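Long-range contacts in 4-alpha-glucanotransferase (Corynebacterium glutamicum, PDB 5B68), which belongs to the amylomaltase (disproportionating enzyme) family, combining a TIM-barrel-type domain with an N-terminal beta-sandwich domain: residues 6-14 with 54-65; 30-38 with 470-481. One frame throughout, in Å; residues are numbered along the deposited sequence.

Contact 1 of 2, residues 6-14 with 54-65. With SO4 (sulfate ion), chain G.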
loop_
_atom_site.group_PDB
_atom_site.type_symbol
_atom_site.label_atom_id
_atom_site.label_comp_id
_atom_site.label_asym_id
_atom_site.label_seq_id
_atom_site.Cartn_x
_atom_site.Cartn_y
_atom_site.Cartn_z
ATOM N N PHE A 6 -31.489 -10.584 16.944
ATOM C CA PHE A 6 -30.351 -11.134 17.672
ATOM C C PHE A 6 -29.143 -11.185 16.729
ATOM O O PHE A 6 -28.035 -10.918 17.144
ATOM C CB PHE A 6 -30.690 -12.538 18.247
ATOM C CG PHE A 6 -31.813 -12.515 19.271
ATOM C CD1 PHE A 6 -31.649 -11.857 20.488
ATOM C CD2 PHE A 6 -33.055 -13.107 18.993
ATOM C CE1 PHE A 6 -32.684 -11.795 21.435
ATOM C CE2 PHE A 6 -34.090 -13.046 19.932
ATOM C CZ PHE A 6 -33.901 -12.416 21.156
ATOM N N LEU A 7 -29.331 -11.543 15.461
ATOM C CA LEU A 7 -28.239 -11.521 14.524
ATOM C C LEU A 7 -27.662 -10.109 14.321
ATOM O O LEU A 7 -26.445 -9.927 14.283
ATOM C CB LEU A 7 -28.642 -12.070 13.149
ATOM C CG LEU A 7 -28.009 -13.296 12.548
ATOM C CD1 LEU A 7 -28.310 -13.303 11.039
ATOM C CD2 LEU A 7 -26.518 -13.367 12.809
ATOM N N ASN A 8 -28.518 -9.121 14.192
ATOM C CA ASN A 8 -28.081 -7.703 14.156
ATOM C C ASN A 8 -27.329 -7.294 15.416
ATOM O O ASN A 8 -26.292 -6.600 15.344
ATOM C CB ASN A 8 -29.274 -6.739 13.990
ATOM C CG ASN A 8 -29.860 -6.784 12.604
ATOM O OD1 ASN A 8 -29.262 -7.302 11.691
ATOM N ND2 ASN A 8 -31.090 -6.296 12.471
ATOM N N GLU A 9 -27.798 -7.759 16.564
ATOM C CA GLU A 9 -27.138 -7.430 17.797
ATOM C C GLU A 9 -25.730 -7.995 17.776
ATOM O O GLU A 9 -24.778 -7.287 18.150
ATOM C CB GLU A 9 -27.897 -7.962 19.012
ATOM C CG GLU A 9 -27.408 -7.399 20.346
ATOM C CD GLU A 9 -28.226 -7.884 21.555
ATOM O OE1 GLU A 9 -27.796 -7.621 22.676
ATOM O OE2 GLU A 9 -29.280 -8.515 21.394
ATOM N N LEU A 10 -25.605 -9.217 17.315
ATOM C CA LEU A 10 -24.314 -9.866 17.277
ATOM C C LEU A 10 -23.383 -9.235 16.262
ATOM O O LEU A 10 -22.227 -8.977 16.541
ATOM C CB LEU A 10 -24.496 -11.338 17.003
ATOM C CG LEU A 10 -23.256 -12.234 17.113
ATOM C CD1 LEU A 10 -22.585 -12.254 18.488
ATOM C CD2 LEU A 10 -23.653 -13.630 16.730
ATOM N N ALA A 11 -23.901 -9.018 15.062
ATOM C CA ALA A 11 -23.162 -8.303 14.032
ATOM C C ALA A 11 -22.625 -6.955 14.546
ATOM O O ALA A 11 -21.441 -6.656 14.303
ATOM C CB ALA A 11 -24.089 -8.067 12.808
ATOM N N ASP A 12 -23.443 -6.154 15.224
ATOM C CA ASP A 12 -22.987 -4.892 15.800
ATOM C C ASP A 12 -21.811 -5.039 16.745
ATOM O O ASP A 12 -20.893 -4.229 16.694
ATOM C CB ASP A 12 -24.088 -4.158 16.586
ATOM C CG ASP A 12 -25.186 -3.632 15.709
ATOM O OD1 ASP A 12 -25.074 -3.555 14.464
ATOM O OD2 ASP A 12 -26.243 -3.379 16.301
ATOM N N LEU A 13 -21.815 -6.072 17.586
ATOM C CA LEU A 13 -20.703 -6.244 18.590
ATOM C C LEU A 13 -19.359 -6.560 17.906
ATOM O O LEU A 13 -18.277 -6.225 18.403
ATOM C CB LEU A 13 -21.022 -7.376 19.546
ATOM C CG LEU A 13 -22.218 -7.103 20.472
ATOM C CD1 LEU A 13 -22.519 -8.406 21.187
ATOM C CD2 LEU A 13 -21.987 -5.943 21.424
ATOM N N TYR A 14 -19.451 -7.207 16.752
ATOM C CA TYR A 14 -18.267 -7.531 15.931
ATOM C C TYR A 14 -17.959 -6.580 14.803
ATOM O O TYR A 14 -17.035 -6.805 14.058
ATOM C CB TYR A 14 -18.425 -8.965 15.427
ATOM C CG TYR A 14 -18.169 -9.967 16.512
ATOM C CD1 TYR A 14 -16.859 -10.359 16.833
ATOM C CD2 TYR A 14 -19.228 -10.514 17.261
ATOM C CE1 TYR A 14 -16.632 -11.251 17.847
ATOM C CE2 TYR A 14 -18.998 -11.432 18.249
ATOM C CZ TYR A 14 -17.705 -11.796 18.540
ATOM O OH TYR A 14 -17.527 -12.721 19.540
ATOM N N ASP A 54 -31.861 -19.198 17.374
ATOM C CA ASP A 54 -31.836 -18.020 18.230
ATOM C C ASP A 54 -31.056 -18.226 19.528
ATOM O O ASP A 54 -30.377 -17.287 19.960
ATOM C CB ASP A 54 -33.246 -17.510 18.536
ATOM C CG ASP A 54 -33.864 -16.707 17.390
ATOM O OD1 ASP A 54 -33.195 -16.397 16.369
ATOM O OD2 ASP A 54 -35.065 -16.370 17.536
ATOM N N ASP A 55 -31.171 -19.413 20.151
ATOM C CA ASP A 55 -30.341 -19.776 21.304
ATOM C C ASP A 55 -28.859 -19.583 21.073
ATOM O O ASP A 55 -28.214 -18.984 21.908
ATOM C CB ASP A 55 -30.545 -21.238 21.779
ATOM C CG ASP A 55 -31.807 -21.426 22.603
ATOM O OD1 ASP A 55 -32.512 -20.430 22.889
ATOM O OD2 ASP A 55 -32.102 -22.593 22.959
ATOM N N ALA A 56 -28.315 -20.059 19.949
ATOM C CA ALA A 56 -26.892 -20.072 19.740
ATOM C C ALA A 56 -26.390 -18.608 19.537
ATOM O O ALA A 56 -25.252 -18.279 19.857
ATOM C CB ALA A 56 -26.523 -20.937 18.518
ATOM N N ILE A 57 -27.237 -17.782 18.928
ATOM C CA ILE A 57 -26.866 -16.388 18.656
ATOM C C ILE A 57 -26.901 -15.671 19.969
ATOM O O ILE A 57 -25.983 -14.919 20.287
ATOM C CB ILE A 57 -27.791 -15.740 17.615
ATOM C CG1 ILE A 57 -27.476 -16.264 16.219
ATOM C CG2 ILE A 57 -27.629 -14.234 17.562
ATOM C CD1 ILE A 57 -28.622 -16.024 15.282
ATOM N N GLN A 58 -27.960 -15.875 20.756
ATOM C CA GLN A 58 -28.052 -15.234 22.087
ATOM C C GLN A 58 -26.908 -15.657 22.981
ATOM O O GLN A 58 -26.376 -14.861 23.775
ATOM C CB GLN A 58 -29.420 -15.483 22.761
ATOM C CG GLN A 58 -30.527 -14.703 22.070
ATOM C CD GLN A 58 -31.914 -14.922 22.629
ATOM O OE1 GLN A 58 -32.665 -15.803 22.186
ATOM N NE2 GLN A 58 -32.284 -14.066 23.563
ATOM N N ARG A 59 -26.522 -16.913 22.875
ATOM C CA ARG A 59 -25.407 -17.374 23.662
ATOM C C ARG A 59 -24.092 -16.713 23.180
ATOM O O ARG A 59 -23.208 -16.462 24.000
ATOM C CB ARG A 59 -25.322 -18.878 23.618
ATOM C CG ARG A 59 -24.103 -19.488 24.285
ATOM C CD ARG A 59 -24.053 -21.021 24.155
ATOM N NE ARG A 59 -22.788 -21.513 24.719
ATOM C CZ ARG A 59 -21.670 -21.735 24.034
ATOM N NH1 ARG A 59 -21.624 -21.561 22.724
ATOM N NH2 ARG A 59 -20.578 -22.149 24.680
ATOM N N GLN A 60 -23.950 -16.489 21.880
ATOM C CA GLN A 60 -22.757 -15.736 21.402
ATOM C C GLN A 60 -22.774 -14.274 21.870
ATOM O O GLN A 60 -21.723 -13.727 22.135
ATOM C CB GLN A 60 -22.571 -15.870 19.916
ATOM C CG GLN A 60 -22.122 -17.256 19.480
ATOM C CD GLN A 60 -20.830 -17.692 20.120
ATOM O OE1 GLN A 60 -19.861 -16.931 20.185
ATOM N NE2 GLN A 60 -20.810 -18.901 20.674
ATOM N N ILE A 61 -23.957 -13.651 21.948
ATOM C CA ILE A 61 -24.038 -12.307 22.536
ATOM C C ILE A 61 -23.516 -12.316 23.977
ATOM O O ILE A 61 -22.659 -11.528 24.350
ATOM C CB ILE A 61 -25.439 -11.754 22.408
ATOM C CG1 ILE A 61 -25.731 -11.544 20.914
ATOM C CG2 ILE A 61 -25.629 -10.460 23.171
ATOM C CD1 ILE A 61 -27.184 -11.364 20.561
ATOM N N ALA A 62 -24.077 -13.184 24.814
ATOM C CA ALA A 62 -23.679 -13.255 26.196
ATOM C C ALA A 62 -22.196 -13.580 26.365
ATOM O O ALA A 62 -21.556 -12.976 27.218
ATOM C CB ALA A 62 -24.553 -14.264 26.989
ATOM N N LEU A 63 -21.659 -14.496 25.547
ATOM C CA LEU A 63 -20.247 -14.827 25.599
ATOM C C LEU A 63 -19.361 -13.616 25.226
ATOM O O LEU A 63 -18.311 -13.428 25.846
ATOM C CB LEU A 63 -19.848 -16.029 24.752
ATOM C CG LEU A 63 -20.223 -17.371 25.427
ATOM C CD1 LEU A 63 -20.278 -18.476 24.375
ATOM C CD2 LEU A 63 -19.261 -17.781 26.563
ATOM N N PHE A 64 -19.823 -12.803 24.271
ATOM C CA PHE A 64 -19.061 -11.584 23.924
ATOM C C PHE A 64 -18.965 -10.666 25.170
ATOM O O PHE A 64 -17.873 -10.232 25.532
ATOM C CB PHE A 64 -19.724 -10.830 22.779
ATOM C CG PHE A 64 -18.977 -9.610 22.374
ATOM C CD1 PHE A 64 -17.921 -9.728 21.486
ATOM C CD2 PHE A 64 -19.215 -8.356 23.013
ATOM C CE1 PHE A 64 -17.204 -8.601 21.106
ATOM C CE2 PHE A 64 -18.475 -7.235 22.640
ATOM C CZ PHE A 64 -17.454 -7.388 21.736
ATOM N N HIS A 65 -20.116 -10.372 25.831
ATOM C CA HIS A 65 -20.094 -9.453 27.003
ATOM C C HIS A 65 -19.290 -10.047 28.144
ATOM O O HIS A 65 -18.528 -9.376 28.787
ATOM C CB HIS A 65 -21.495 -9.005 27.415
ATOM C CG HIS A 65 -22.182 -8.212 26.375
ATOM N ND1 HIS A 65 -21.742 -6.968 25.987
ATOM C CD2 HIS A 65 -23.295 -8.461 25.649
ATOM C CE1 HIS A 65 -22.559 -6.476 25.067
ATOM N NE2 HIS A 65 -23.495 -7.380 24.835
HETATM S S SO4 G . -17.548 -20.770 21.963
HETATM O O1 SO4 G . -17.131 -19.398 21.595
HETATM O O2 SO4 G . -17.327 -20.965 23.431
HETATM O O3 SO4 G . -18.988 -20.968 21.714
HETATM O O4 SO4 G . -16.641 -21.628 21.117
HETATM O O HOH W 1 -19.372 -14.283 20.701
#
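F6 lays one face of its ring against the side chain of Q58, and the two flat groups are stacked, with ring and amide planes 21° apart. Q58 CG supplies a CH-pi contact 3.7 Å from the F6 ring centroid, and CD lies over the rim of the same face. D54, I57 and I61 complete the hole that receives F6 as a knob. The reciprocal knob is I61, set among F6, E9, L10 and L13. Its CG1 lies anti to the carbonyl carbon, which sends CD1 to within 3.5 Å of F6 O, while L10 CD1 packs 4.0 Å from I61 CG1.

At the other end F64 is used on two sides. L13 CB stands over the centre of one face, 3.9 Å from the centroid; the ring edge meets the face of Y14 in a T-shaped pair, centroids 5.1 Å apart and planes at 69°. A water fixes the Y14 hydroxyl: it accepts from Y14 OH at 2.7 Å and donates to both Q60 O and Q60 OE1. Q60 NE2 and R59 NH1 each donate to one sulfate oxygen, O3.

The axes of segments 6-13 and 54-65 approach to 9.3 Å at 31°, so the helices run roughly parallel, and helix 32-41 packs against 6-14, L35 on L7 and L39 on L10 and Y14.

Contact 2 of 2, residues 30-38 with 470-481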
loop_
_atom_site.group_PDB
_atom_site.type_symbol
_atom_site.label_atom_id
_atom_site.label_comp_id
_atom_site.label_asym_id
_atom_site.label_seq_id
_atom_site.Cartn_x
_atom_site.Cartn_y
_atom_site.Cartn_z
ATOM N N VAL A 30 -28.153 -6.654 4.065
ATOM C CA VAL A 30 -27.260 -7.766 3.963
ATOM C C VAL A 30 -28.037 -8.990 4.369
ATOM O O VAL A 30 -28.845 -8.934 5.304
ATOM C CB VAL A 30 -26.014 -7.527 4.863
ATOM C CG1 VAL A 30 -25.137 -8.768 4.924
ATOM C CG2 VAL A 30 -25.217 -6.317 4.329
ATOM N N SER A 31 -27.777 -10.082 3.709
ATOM C CA SER A 31 -28.506 -11.312 4.027
ATOM C C SER A 31 -28.088 -11.910 5.376
ATOM O O SER A 31 -26.958 -11.702 5.851
ATOM C CB SER A 31 -28.308 -12.346 2.955
ATOM O OG SER A 31 -27.015 -12.878 2.930
ATOM N N ASP A 32 -28.991 -12.698 5.977
ATOM C CA ASP A 32 -28.664 -13.468 7.161
ATOM C C ASP A 32 -27.430 -14.331 6.885
ATOM O O ASP A 32 -26.551 -14.443 7.740
ATOM C CB ASP A 32 -29.820 -14.426 7.540
ATOM C CG ASP A 32 -31.041 -13.733 8.143
ATOM O OD1 ASP A 32 -31.078 -12.475 8.236
ATOM O OD2 ASP A 32 -31.980 -14.496 8.538
ATOM N N ASP A 33 -27.413 -14.978 5.712
ATOM C CA ASP A 33 -26.372 -15.935 5.341
ATOM C C ASP A 33 -25.002 -15.277 5.346
ATOM O O ASP A 33 -24.010 -15.844 5.805
ATOM C CB ASP A 33 -26.638 -16.521 3.916
ATOM C CG ASP A 33 -25.740 -17.639 3.567
ATOM O OD1 ASP A 33 -25.770 -18.683 4.243
ATOM O OD2 ASP A 33 -24.933 -17.496 2.630
ATOM N N THR A 34 -24.955 -14.072 4.834
ATOM C CA THR A 34 -23.691 -13.303 4.772
ATOM C C THR A 34 -23.246 -12.941 6.211
ATOM O O THR A 34 -22.075 -13.039 6.536
ATOM C CB THR A 34 -23.857 -12.053 3.895
ATOM O OG1 THR A 34 -23.947 -12.469 2.508
ATOM C CG2 THR A 34 -22.669 -11.069 4.142
ATOM N N LEU A 35 -24.182 -12.497 7.039
ATOM C CA LEU A 35 -23.819 -12.137 8.399
ATOM C C LEU A 35 -23.199 -13.331 9.120
ATOM O O LEU A 35 -22.161 -13.211 9.752
ATOM C CB LEU A 35 -25.018 -11.629 9.170
ATOM C CG LEU A 35 -25.556 -10.254 8.710
ATOM C CD1 LEU A 35 -26.816 -9.902 9.502
ATOM C CD2 LEU A 35 -24.528 -9.100 8.729
ATOM N N VAL A 36 -23.877 -14.458 9.044
ATOM C CA VAL A 36 -23.388 -15.662 9.679
ATOM C C VAL A 36 -22.031 -16.047 9.148
ATOM O O VAL A 36 -21.149 -16.440 9.948
ATOM C CB VAL A 36 -24.446 -16.816 9.541
ATOM C CG1 VAL A 36 -23.886 -18.132 9.985
ATOM C CG2 VAL A 36 -25.712 -16.479 10.327
ATOM N N LYS A 37 -21.828 -16.010 7.832
ATOM C CA LYS A 37 -20.541 -16.487 7.278
ATOM C C LYS A 37 -19.382 -15.521 7.632
ATOM O O LYS A 37 -18.284 -15.947 7.887
ATOM C CB LYS A 37 -20.605 -16.642 5.762
ATOM C CG LYS A 37 -21.396 -17.882 5.411
ATOM C CD LYS A 37 -21.742 -17.938 3.941
ATOM C CE LYS A 37 -22.215 -19.351 3.598
ATOM N NZ LYS A 37 -22.932 -19.289 2.272
ATOM N N ILE A 38 -19.664 -14.234 7.674
ATOM C CA ILE A 38 -18.627 -13.265 8.057
ATOM C C ILE A 38 -18.368 -13.388 9.563
ATOM O O ILE A 38 -17.230 -13.419 9.951
ATOM C CB ILE A 38 -19.007 -11.825 7.677
ATOM C CG1 ILE A 38 -19.131 -11.740 6.152
ATOM C CG2 ILE A 38 -17.935 -10.818 8.181
ATOM C CD1 ILE A 38 -17.908 -12.193 5.419
ATOM N N VAL A 470 -15.854 -6.938 2.393
ATOM C CA VAL A 470 -15.435 -8.330 2.349
ATOM C C VAL A 470 -16.605 -9.222 1.963
ATOM O O VAL A 470 -17.762 -8.935 2.327
ATOM C CB VAL A 470 -14.874 -8.816 3.735
ATOM C CG1 VAL A 470 -13.605 -8.063 4.067
ATOM C CG2 VAL A 470 -15.856 -8.629 4.864
ATOM N N MET A 471 -16.283 -10.366 1.366
ATOM C CA MET A 471 -17.275 -11.354 1.011
ATOM C C MET A 471 -16.790 -12.697 1.483
ATOM O O MET A 471 -15.601 -12.889 1.642
ATOM C CB MET A 471 -17.454 -11.341 -0.510
ATOM C CG MET A 471 -16.195 -11.800 -1.235
ATOM S SD MET A 471 -16.030 -11.095 -2.874
ATOM C CE MET A 471 -15.645 -9.415 -2.356
ATOM N N PRO A 472 -17.711 -13.632 1.810
ATOM C CA PRO A 472 -17.235 -14.979 2.139
ATOM C C PRO A 472 -16.390 -15.485 0.978
ATOM O O PRO A 472 -16.699 -15.210 -0.187
ATOM C CB PRO A 472 -18.531 -15.775 2.255
ATOM C CG PRO A 472 -19.552 -14.786 2.608
ATOM C CD PRO A 472 -19.188 -13.517 1.914
ATOM N N ARG A 473 -15.317 -16.172 1.285
ATOM C CA ARG A 473 -14.366 -16.488 0.265
ATOM C C ARG A 473 -15.052 -17.351 -0.790
ATOM O O ARG A 473 -15.815 -18.225 -0.464
ATOM C CB ARG A 473 -13.158 -17.193 0.868
ATOM C CG ARG A 473 -11.977 -17.269 -0.068
ATOM C CD ARG A 473 -10.683 -17.492 0.672
ATOM N NE ARG A 473 -10.127 -16.259 1.190
ATOM C CZ ARG A 473 -9.480 -15.371 0.459
ATOM N NH1 ARG A 473 -9.311 -15.575 -0.830
ATOM N NH2 ARG A 473 -9.005 -14.281 1.018
ATOM N N MET A 474 -14.771 -17.065 -2.050
ATOM C CA MET A 474 -15.304 -17.802 -3.200
ATOM C C MET A 474 -16.744 -17.454 -3.563
ATOM O O MET A 474 -17.337 -18.087 -4.406
ATOM C CB MET A 474 -15.150 -19.310 -3.039
ATOM C CG MET A 474 -13.774 -19.857 -3.387
ATOM S SD MET A 474 -13.285 -19.786 -5.124
ATOM C CE MET A 474 -14.486 -20.815 -5.943
ATOM N N GLN A 475 -17.281 -16.419 -2.947
ATOM C CA GLN A 475 -18.603 -15.936 -3.274
ATOM C C GLN A 475 -18.514 -14.643 -4.052
ATOM O O GLN A 475 -17.497 -13.989 -4.064
ATOM C CB GLN A 475 -19.445 -15.720 -2.020
ATOM C CG GLN A 475 -19.843 -16.991 -1.310
ATOM C CD GLN A 475 -20.965 -16.776 -0.331
ATOM O OE1 GLN A 475 -21.534 -15.704 -0.263
ATOM N NE2 GLN A 475 -21.287 -17.797 0.422
ATOM N N SER A 476 -19.595 -14.321 -4.737
ATOM C CA SER A 476 -19.761 -13.070 -5.452
ATOM C C SER A 476 -19.631 -11.872 -4.502
ATOM O O SER A 476 -20.119 -11.892 -3.343
ATOM C CB SER A 476 -21.163 -13.024 -6.076
ATOM O OG SER A 476 -21.433 -11.767 -6.693
ATOM N N PRO A 477 -19.062 -10.791 -5.010
ATOM C CA PRO A 477 -19.021 -9.564 -4.213
ATOM C C PRO A 477 -20.389 -8.986 -3.831
ATOM O O PRO A 477 -20.516 -8.286 -2.823
ATOM C CB PRO A 477 -18.220 -8.617 -5.088
ATOM C CG PRO A 477 -17.422 -9.508 -6.017
ATOM C CD PRO A 477 -18.167 -10.758 -6.192
ATOM N N ALA A 478 -21.428 -9.245 -4.639
ATOM C CA ALA A 478 -22.808 -8.922 -4.261
ATOM C C ALA A 478 -23.237 -9.474 -2.908
ATOM O O ALA A 478 -24.145 -8.932 -2.329
ATOM C CB ALA A 478 -23.809 -9.426 -5.356
ATOM N N THR A 479 -22.604 -10.559 -2.442
ATOM C CA THR A 479 -22.864 -11.178 -1.165
ATOM C C THR A 479 -22.060 -10.605 0.001
ATOM O O THR A 479 -22.206 -11.099 1.104
ATOM C CB THR A 479 -22.685 -12.698 -1.196
ATOM O OG1 THR A 479 -21.304 -13.090 -1.306
ATOM C CG2 THR A 479 -23.493 -13.268 -2.401
ATOM N N GLY A 480 -21.276 -9.562 -0.232
ATOM C CA GLY A 480 -20.424 -9.044 0.826
ATOM C C GLY A 480 -21.068 -8.001 1.702
ATOM O O GLY A 480 -22.272 -7.638 1.595
ATOM N N THR A 481 -20.236 -7.548 2.639
ATOM C CA THR A 481 -20.588 -6.486 3.532
ATOM C C THR A 481 -19.313 -5.821 4.072
ATOM O O THR A 481 -18.227 -6.257 3.707
ATOM C CB THR A 481 -21.478 -6.976 4.669
ATOM O OG1 THR A 481 -21.981 -5.841 5.344
ATOM C CG2 THR A 481 -20.788 -7.910 5.640
#
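T34 meets T479 and T481 of residues 470-481 with its side-chain atoms. Its CB, directed toward residues 470-481, lies 3.4 Å from T479 O. From there the two branches part. OG1, placed anti to the carbonyl carbon and beside the backbone N (chi1 -72°), donates to T479 O over 2.6 Å, reaching the acceptor in the carbonyl plane on a lone pair, with a C=O...donor angle of 141°. CG2 takes the other course, passing the same carbonyl and ending 4.0 Å from T481 CG2.

T479 itself is anchored: its OG1 and its N both donate to S476 O. Two bonds thus grip the S476 carbonyl, just before the 3-10 segment 477-479.

On one side of T34, V30 CG2 rests 3.4 Å from T481 OG1, whose hydrogen-bonding partner is A17 O. A helical turn further on, K37 CB packs on P472 CG at 3.8 Å, and its extended chain carries NZ to a salt bridge with D33 OD2 on the syn lone pair. I38 CD1 reaches between V470 CG2 and P472 CD, the latter 4.0 Å away.

S31 is the N-cap of the helix, its OG accepting from T34 N, so the residue that makes the bond to T479 lies in the capped first turn. Helix segment 32-38 crosses strand segment 470-472 at 94°, covering a beta-hairpin: strands 467-472 and 481-484 pair antiparallel through V470 and T481, and the connection between them opens with a type II turn, P472 to Q475.

Overall arrangement
Helix 32-41 joins the two contacts, whose centres are 18 Å apart. L7 of contact 1 is the main link: its CD1 lies 3.9 Å from D32 CA and 4.0 Å from L35 CD1, both residues belonging to contact 2. R4 adds polar ties, hydrogen-bonding N8 OD1 of contact 1 through NE and, in contact 2, forming a salt bridge with D32. The segments alternate along the chain, 6-14, 30-38, 54-65 and 470-481, so an N-terminal helical group packs internally through contact 1 and is joined through contact 2 to the hairpin of strands 467-472 and 481-484. The sulfate, probably from the crystallisation liquor, is also bonded by N45 and R67.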